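Local coordinates for protein 3-deoxy-manno-octulosonate cytidylyltransferase (Escherichia coli, PDB 1H7E) that couples the eight-carbon sugar KDO to CMP from CTP, releasing diphosphate, probably to supply lipopolysaccharide synthesis, at residues 1-13 with 42-55. Sequence-based numbering, arbitrary orientation.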
ATOM      1  N   SER A   1     -16.914 -18.889 -19.359  1.00 46.76           N
ATOM      2  CA  SER A   1     -15.759 -17.974 -19.121  1.00 45.58           C
ATOM      3  C   SER A   1     -14.595 -18.276 -20.068  1.00 41.25           C
ATOM      4  O   SER A   1     -13.793 -19.179 -19.820  1.00 42.88           O
ATOM      5  CB  SER A   1     -15.294 -18.065 -17.662  1.00 47.58           C
ATOM      6  OG  SER A   1     -15.197 -16.772 -17.074  1.00 51.42           O
ATOM      7  N   LYS A   2     -14.515 -17.523 -21.161  1.00 33.95           N
ATOM      8  CA  LYS A   2     -13.448 -17.710 -22.138  1.00 26.53           C
ATOM      9  C   LYS A   2     -12.243 -16.870 -21.741  1.00 22.88           C
ATOM     10  O   LYS A   2     -12.365 -15.686 -21.411  1.00 21.72           O
ATOM     11  CB  LYS A   2     -13.932 -17.304 -23.526  1.00 25.57           C
ATOM     12  CG  LYS A   2     -12.938 -17.557 -24.639  1.00 28.98           C
ATOM     13  CD  LYS A   2     -13.460 -16.963 -25.942  1.00 32.51           C
ATOM     14  CE  LYS A   2     -12.459 -17.109 -27.075  1.00 34.33           C
ATOM     15  NZ  LYS A   2     -12.873 -16.356 -28.306  1.00 38.91           N
ATOM     16  N   ALA A   3     -11.077 -17.490 -21.768  1.00 21.13           N
ATOM     17  CA  ALA A   3      -9.853 -16.800 -21.417  1.00 17.14           C
ATOM     18  C   ALA A   3      -8.893 -16.887 -22.571  1.00 18.10           C
ATOM     19  O   ALA A   3      -8.827 -17.915 -23.244  1.00 19.01           O
ATOM     20  CB  ALA A   3      -9.226 -17.456 -20.193  1.00 17.90           C
ATOM     21  N   VAL A   4      -8.160 -15.807 -22.818  1.00 14.43           N
ATOM     22  CA  VAL A   4      -7.143 -15.815 -23.862  1.00 14.91           C
ATOM     23  C   VAL A   4      -5.828 -15.268 -23.304  1.00 14.99           C
ATOM     24  O   VAL A   4      -5.811 -14.498 -22.339  1.00 16.89           O
ATOM     25  CB  VAL A   4      -7.541 -14.999 -25.132  1.00 17.42           C
ATOM     26  CG1 VAL A   4      -8.915 -15.469 -25.662  1.00 16.30           C
ATOM     27  CG2 VAL A   4      -7.532 -13.522 -24.852  1.00 17.80           C
ATOM     28  N   ILE A   5      -4.724 -15.726 -23.858  1.00 13.05           N
ATOM     29  CA  ILE A   5      -3.419 -15.245 -23.436  1.00 14.33           C
ATOM     30  C   ILE A   5      -2.888 -14.340 -24.524  1.00 14.77           C
ATOM     31  O   ILE A   5      -2.929 -14.694 -25.701  1.00 15.69           O
ATOM     32  CB  ILE A   5      -2.417 -16.390 -23.213  1.00 13.67           C
ATOM     33  CG1 ILE A   5      -2.783 -17.156 -21.946  1.00 13.40           C
ATOM     34  CG2 ILE A   5      -0.987 -15.850 -23.169  1.00 12.82           C
ATOM     35  CD1 ILE A   5      -1.964 -18.405 -21.745  1.00 16.72           C
ATOM     36  N   VAL A   6      -2.443 -13.145 -24.138  1.00 13.55           N
ATOM     37  CA  VAL A   6      -1.878 -12.191 -25.083  1.00 12.57           C
ATOM     38  C   VAL A   6      -0.423 -11.968 -24.690  1.00 16.32           C
ATOM     39  O   VAL A   6      -0.116 -11.703 -23.522  1.00 17.54           O
ATOM     40  CB  VAL A   6      -2.637 -10.834 -25.084  1.00 11.84           C
ATOM     41  CG1 VAL A   6      -1.963  -9.861 -26.032  1.00 11.57           C
ATOM     42  CG2 VAL A   6      -4.077 -11.039 -25.494  1.00 13.59           C
ATOM     43  N   ILE A   7       0.476 -12.115 -25.653  1.00 15.03           N
ATOM     44  CA  ILE A   7       1.897 -11.941 -25.418  1.00 14.92           C
ATOM     45  C   ILE A   7       2.396 -10.723 -26.190  1.00 19.54           C
ATOM     46  O   ILE A   7       2.476 -10.756 -27.417  1.00 20.23           O
ATOM     47  CB  ILE A   7       2.700 -13.172 -25.908  1.00 16.55           C
ATOM     48  CG1 ILE A   7       2.208 -14.450 -25.227  1.00 13.63           C
ATOM     49  CG2 ILE A   7       4.205 -12.972 -25.651  1.00 15.92           C
ATOM     50  CD1 ILE A   7       2.659 -15.708 -25.947  1.00 12.56           C
ATOM     51  N   PRO A   8       2.659  -9.601 -25.493  1.00 23.74           N
ATOM     52  CA  PRO A   8       3.159  -8.376 -26.139  1.00 25.20           C
ATOM     53  C   PRO A   8       4.590  -8.673 -26.576  1.00 29.86           C
ATOM     54  O   PRO A   8       5.401  -9.139 -25.772  1.00 32.05           O
ATOM     55  CB  PRO A   8       3.178  -7.360 -24.990  1.00 26.64           C
ATOM     56  CG  PRO A   8       2.149  -7.857 -24.058  1.00 29.09           C
ATOM     57  CD  PRO A   8       2.379  -9.351 -24.069  1.00 25.01           C
ATOM     58  N   ALA A   9       4.912  -8.418 -27.835  1.00 33.39           N
ATOM     59  CA  ALA A   9       6.253  -8.708 -28.317  1.00 38.19           C
ATOM     60  C   ALA A   9       6.756  -7.639 -29.263  1.00 45.52           C
ATOM     61  O   ALA A   9       6.614  -7.765 -30.479  1.00 46.39           O
ATOM     62  CB  ALA A   9       6.286 -10.076 -29.001  1.00 34.85           C
ATOM     63  N   ARG A  10       7.315  -6.571 -28.704  1.00 55.76           N
ATOM     64  CA  ARG A  10       7.867  -5.510 -29.530  1.00 67.54           C
ATOM     65  C   ARG A  10       9.374  -5.728 -29.784  1.00 72.32           C
ATOM     66  O   ARG A  10      10.139  -6.070 -28.871  1.00 72.11           O
ATOM     67  CB  ARG A  10       7.527  -4.116 -28.972  1.00 71.28           C
ATOM     68  CG  ARG A  10       7.681  -3.918 -27.471  1.00 79.24           C
ATOM     69  CD  ARG A  10       7.027  -2.602 -27.031  1.00 86.37           C
ATOM     70  NE  ARG A  10       7.437  -1.460 -27.855  1.00 92.71           N
ATOM     71  CZ  ARG A  10       6.655  -0.421 -28.157  1.00 96.42           C
ATOM     72  NH1 ARG A  10       5.407  -0.359 -27.703  1.00 98.66           N
ATOM     73  NH2 ARG A  10       7.112   0.551 -28.940  1.00 97.80           N
ATOM     74  N   TYR A  11       9.750  -5.624 -31.061  1.00 78.89           N
ATOM     75  CA  TYR A  11      11.120  -5.825 -31.541  1.00 85.57           C
ATOM     76  C   TYR A  11      12.118  -4.860 -30.912  1.00 89.15           C
ATOM     77  O   TYR A  11      13.034  -5.275 -30.191  1.00 89.04           O
ATOM     78  CB  TYR A  11      11.142  -5.679 -33.072  1.00 87.61           C
ATOM     79  CG  TYR A  11      12.439  -6.069 -33.758  1.00 90.37           C
ATOM     80  CD1 TYR A  11      12.563  -7.300 -34.405  1.00 91.35           C
ATOM     81  CD2 TYR A  11      13.528  -5.193 -33.798  1.00 91.12           C
ATOM     82  CE1 TYR A  11      13.736  -7.649 -35.076  1.00 91.40           C
ATOM     83  CE2 TYR A  11      14.706  -5.534 -34.464  1.00 92.56           C
ATOM     84  CZ  TYR A  11      14.801  -6.762 -35.100  1.00 92.14           C
ATOM     85  OH  TYR A  11      15.959  -7.103 -35.759  1.00 92.54           O
ATOM     86  N   GLY A  12      11.920  -3.573 -31.197  1.00 93.10           N
ATOM     87  CA  GLY A  12      12.784  -2.519 -30.695  1.00 96.50           C
ATOM     88  C   GLY A  12      13.020  -2.501 -29.196  1.00 99.06           C
ATOM     89  O   GLY A  12      12.084  -2.448 -28.389  1.00100.00           O
ATOM     90  N   SER A  13      14.298  -2.552 -28.836  1.00100.00           N
ATOM     91  CA  SER A  13      14.736  -2.532 -27.445  1.00100.00           C
ATOM     92  C   SER A  13      16.168  -1.991 -27.512  1.00100.00           C
ATOM     93  O   SER A  13      16.894  -2.259 -28.477  1.00100.00           O
ATOM     94  CB  SER A  13      14.693  -3.950 -26.842  1.00100.00           C
ATOM     95  OG  SER A  13      14.648  -3.926 -25.420  1.00100.00           O
ATOM     96  N   GLY A  42      -7.365 -24.520 -19.873  1.00 25.67           N
ATOM     97  CA  GLY A  42      -8.430 -23.541 -19.705  1.00 24.52           C
ATOM     98  C   GLY A  42      -8.352 -22.298 -20.570  1.00 22.44           C
ATOM     99  O   GLY A  42      -9.208 -21.420 -20.476  1.00 25.68           O
ATOM    100  N   VAL A  43      -7.326 -22.232 -21.406  1.00 21.83           N
ATOM    101  CA  VAL A  43      -7.121 -21.107 -22.307  1.00 23.31           C
ATOM    102  C   VAL A  43      -7.575 -21.482 -23.721  1.00 25.00           C
ATOM    103  O   VAL A  43      -7.145 -22.496 -24.280  1.00 23.88           O
ATOM    104  CB  VAL A  43      -5.630 -20.679 -22.291  1.00 21.99           C
ATOM    105  CG1 VAL A  43      -5.341 -19.610 -23.360  1.00 16.55           C
ATOM    106  CG2 VAL A  43      -5.288 -20.146 -20.894  1.00 18.60           C
ATOM    107  N   ALA A  44      -8.433 -20.643 -24.292  1.00 24.57           N
ATOM    108  CA  ALA A  44      -8.988 -20.867 -25.630  1.00 25.04           C
ATOM    109  C   ALA A  44      -8.061 -20.527 -26.788  1.00 24.59           C
ATOM    110  O   ALA A  44      -7.983 -21.271 -27.760  1.00 25.40           O
ATOM    111  CB  ALA A  44     -10.289 -20.110 -25.774  1.00 22.76           C
ATOM    112  N   GLU A  45      -7.380 -19.390 -26.704  1.00 23.32           N
ATOM    113  CA  GLU A  45      -6.476 -18.970 -27.775  1.00 21.17           C
ATOM    114  C   GLU A  45      -5.270 -18.259 -27.203  1.00 21.12           C
ATOM    115  O   GLU A  45      -5.334 -17.683 -26.121  1.00 20.70           O
ATOM    116  CB  GLU A  45      -7.170 -17.972 -28.719  1.00 26.82           C
ATOM    117  CG  GLU A  45      -8.478 -18.421 -29.364  1.00 32.59           C
ATOM    118  CD  GLU A  45      -9.300 -17.250 -29.896  1.00 35.12           C
ATOM    119  OE1 GLU A  45      -8.705 -16.252 -30.357  1.00 36.28           O
ATOM    120  OE2 GLU A  45     -10.550 -17.323 -29.847  1.00 39.33           O
ATOM    121  N   VAL A  46      -4.197 -18.237 -27.976  1.00 16.54           N
ATOM    122  CA  VAL A  46      -2.978 -17.567 -27.588  1.00 16.62           C
ATOM    123  C   VAL A  46      -2.590 -16.655 -28.742  1.00 19.54           C
ATOM    124  O   VAL A  46      -2.500 -17.090 -29.894  1.00 22.36           O
ATOM    125  CB  VAL A  46      -1.834 -18.564 -27.278  1.00 17.64           C
ATOM    126  CG1 VAL A  46      -0.562 -17.804 -26.914  1.00 19.57           C
ATOM    127  CG2 VAL A  46      -2.233 -19.477 -26.123  1.00 16.41           C
ATOM    128  N   TRP A  47      -2.387 -15.379 -28.423  1.00 16.91           N
ATOM    129  CA  TRP A  47      -2.023 -14.357 -29.408  1.00 15.58           C
ATOM    130  C   TRP A  47      -0.760 -13.582 -29.077  1.00 18.05           C
ATOM    131  O   TRP A  47      -0.507 -13.280 -27.920  1.00 17.53           O
ATOM    132  CB  TRP A  47      -3.130 -13.313 -29.482  1.00 18.19           C
ATOM    133  CG  TRP A  47      -4.394 -13.805 -30.055  1.00 22.02           C
ATOM    134  CD1 TRP A  47      -5.400 -14.478 -29.406  1.00 21.72           C
ATOM    135  CD2 TRP A  47      -4.834 -13.619 -31.400  1.00 22.15           C
ATOM    136  NE1 TRP A  47      -6.443 -14.710 -30.273  1.00 21.73           N
ATOM    137  CE2 TRP A  47      -6.120 -14.193 -31.503  1.00 24.54           C
ATOM    138  CE3 TRP A  47      -4.263 -13.010 -32.530  1.00 24.26           C
ATOM    139  CZ2 TRP A  47      -6.851 -14.180 -32.697  1.00 24.25           C
ATOM    140  CZ3 TRP A  47      -4.985 -12.997 -33.710  1.00 25.41           C
ATOM    141  CH2 TRP A  47      -6.266 -13.578 -33.782  1.00 24.65           C
ATOM    142  N   VAL A  48      -0.028 -13.171 -30.107  1.00 16.17           N
ATOM    143  CA  VAL A  48       1.165 -12.345 -29.946  1.00 17.18           C
ATOM    144  C   VAL A  48       0.751 -10.974 -30.487  1.00 21.85           C
ATOM    145  O   VAL A  48       0.257 -10.868 -31.619  1.00 20.52           O
ATOM    146  CB  VAL A  48       2.369 -12.869 -30.760  1.00 15.57           C
ATOM    147  CG1 VAL A  48       3.521 -11.890 -30.685  1.00 18.21           C
ATOM    148  CG2 VAL A  48       2.809 -14.227 -30.250  1.00 17.21           C
ATOM    149  N   ALA A  49       0.873  -9.945 -29.651  1.00 17.85           N
ATOM    150  CA  ALA A  49       0.500  -8.584 -30.022  1.00 20.75           C
ATOM    151  C   ALA A  49       1.795  -7.852 -30.333  1.00 24.00           C
ATOM    152  O   ALA A  49       2.677  -7.741 -29.478  1.00 25.14           O
ATOM    153  CB  ALA A  49      -0.247  -7.907 -28.874  1.00 17.75           C
ATOM    154  N   THR A  50       1.933  -7.382 -31.568  1.00 24.94           N
ATOM    155  CA  THR A  50       3.154  -6.710 -31.955  1.00 25.36           C
ATOM    156  C   THR A  50       2.906  -5.481 -32.793  1.00 29.00           C
ATOM    157  O   THR A  50       1.796  -5.259 -33.276  1.00 29.25           O
ATOM    158  CB  THR A  50       4.086  -7.671 -32.719  1.00 26.55           C
ATOM    159  OG1 THR A  50       5.346  -7.038 -32.951  1.00 29.96           O
ATOM    160  CG2 THR A  50       3.490  -8.063 -34.045  1.00 23.71           C
ATOM    161  N   ASP A  51       3.942  -4.655 -32.905  1.00 32.84           N
ATOM    162  CA  ASP A  51       3.890  -3.430 -33.699  1.00 39.92           C
ATOM    163  C   ASP A  51       4.924  -3.483 -34.835  1.00 42.13           C
ATOM    164  O   ASP A  51       5.074  -2.517 -35.592  1.00 42.84           O
ATOM    165  CB  ASP A  51       4.111  -2.180 -32.816  1.00 42.14           C
ATOM    166  CG  ASP A  51       5.458  -2.182 -32.073  1.00 45.36           C
ATOM    167  OD1 ASP A  51       6.193  -3.191 -32.111  1.00 46.89           O
ATOM    168  OD2 ASP A  51       5.778  -1.152 -31.433  1.00 49.53           O
ATOM    169  N   ASP A  52       5.577  -4.639 -34.982  1.00 41.97           N
ATOM    170  CA  ASP A  52       6.612  -4.835 -35.991  1.00 43.53           C
ATOM    171  C   ASP A  52       6.344  -6.037 -36.909  1.00 43.37           C
ATOM    172  O   ASP A  52       6.145  -7.152 -36.426  1.00 43.85           O
ATOM    173  CB  ASP A  52       7.967  -4.992 -35.285  1.00 46.49           C
ATOM    174  CG  ASP A  52       9.137  -4.907 -36.242  1.00 49.57           C
ATOM    175  OD1 ASP A  52       9.494  -5.952 -36.810  1.00 48.78           O
ATOM    176  OD2 ASP A  52       9.692  -3.798 -36.426  1.00 52.17           O
ATOM    177  N   PRO A  53       6.376  -5.827 -38.246  1.00 43.51           N
ATOM    178  CA  PRO A  53       6.135  -6.881 -39.247  1.00 42.24           C
ATOM    179  C   PRO A  53       7.137  -8.035 -39.215  1.00 42.06           C
ATOM    180  O   PRO A  53       6.814  -9.152 -39.626  1.00 42.17           O
ATOM    181  CB  PRO A  53       6.182  -6.120 -40.579  1.00 42.61           C
ATOM    182  CG  PRO A  53       7.087  -4.962 -40.282  1.00 43.67           C
ATOM    183  CD  PRO A  53       6.628  -4.533 -38.910  1.00 43.45           C
ATOM    184  N   ARG A  54       8.349  -7.770 -38.737  1.00 41.45           N
ATOM    185  CA  ARG A  54       9.366  -8.816 -38.646  1.00 42.80           C
ATOM    186  C   ARG A  54       8.944  -9.852 -37.595  1.00 41.23           C
ATOM    187  O   ARG A  54       9.091 -11.068 -37.807  1.00 41.43           O
ATOM    188  CB  ARG A  54      10.738  -8.213 -38.299  1.00 47.24           C
ATOM    189  CG  ARG A  54      11.281  -7.252 -39.357  1.00 52.97           C
ATOM    190  CD  ARG A  54      12.581  -6.566 -38.915  1.00 61.10           C
ATOM    191  NE  ARG A  54      12.364  -5.523 -37.905  1.00 66.94           N
ATOM    192  CZ  ARG A  54      13.283  -4.644 -37.502  1.00 69.68           C
ATOM    193  NH1 ARG A  54      14.511  -4.659 -38.015  1.00 70.17           N
ATOM    194  NH2 ARG A  54      12.972  -3.746 -36.574  1.00 70.36           N
ATOM    195  N   VAL A  55       8.377  -9.364 -36.486  1.00 35.97           N
ATOM    196  CA  VAL A  55       7.907 -10.229 -35.408  1.00 31.49           C
ATOM    197  C   VAL A  55       6.641 -10.961 -35.857  1.00 31.70           C
ATOM    198  O   VAL A  55       6.488 -12.166 -35.618  1.00 30.21           O
ATOM    199  CB  VAL A  55       7.635  -9.424 -34.097  1.00 29.69           C
ATOM    200  CG1 VAL A  55       6.973 -10.306 -33.041  1.00 26.57           C
ATOM    201  CG2 VAL A  55       8.923  -8.884 -33.546  1.00 29.22           C
TER
HETATM  202  O   HOH W   1     -10.874 -20.266 -22.009  1.00 29.72           O
HETATM  203  O   HOH W   2       8.721  -2.761 -31.751  1.00 38.09           O
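Ile-5 and Ile-7 of strand 3-8 run beside Val-46 and Val-48 of strand 45-50, neighbouring parallel strands in the mixed sheet of this GT-A-like, Rossmann-type nucleotidyltransferase; helix 29-38, lying in the crossover between them, packs on the face that carries these four side chains. The backbones are joined by alternating bonds such as Trp-47 N to Ile-5 O, 2.9 Å. Ile-7 brings CD1 obliquely to CG1 of Val-46 (4.0 Å), while Ile-5 crosses Val-43 at about a right angle, laying CG1 and CD1 against both valine methyls. On the other face, with helix 76-86, Val-6 touches Ala-49 through CG1, which chi1 of 177° sets opposite its own backbone N.

Near the N-terminal end, the extended Lys-2 chain brings NZ to Glu-45 OE2 from above the carboxylate plane, a 3.0 Å salt bridge; NZ also bonds Glu-88 O. The other oxygen, OE1, lies in the Trp-47 ring plane and accepts a hydrogen bond from NE1 at 2.7 Å, so the carboxylate is held from two directions.

Past the strands, the Arg-54 guanidinium lies flat over one face of the Tyr-11 ring, planes 15° apart, a cation-pi stack whose tyrosine is poorly ordered. Asp-52, the N-cap of helix 53-61, steadies that guanidinium side-on: OD1 accepts from NE and OD2 from NH2, both near the guanidinium plane, and OD1 also caps Arg-54 N. Arg-10, also poorly ordered, meets Asp-51 by charge alone, OD2 sitting over its guanidinium face. At the end of strand 45-50, Thr-50 OG1 donates to Ala-9 O at 2.9 Å and accepts from Asp-52 N, closing an ST turn.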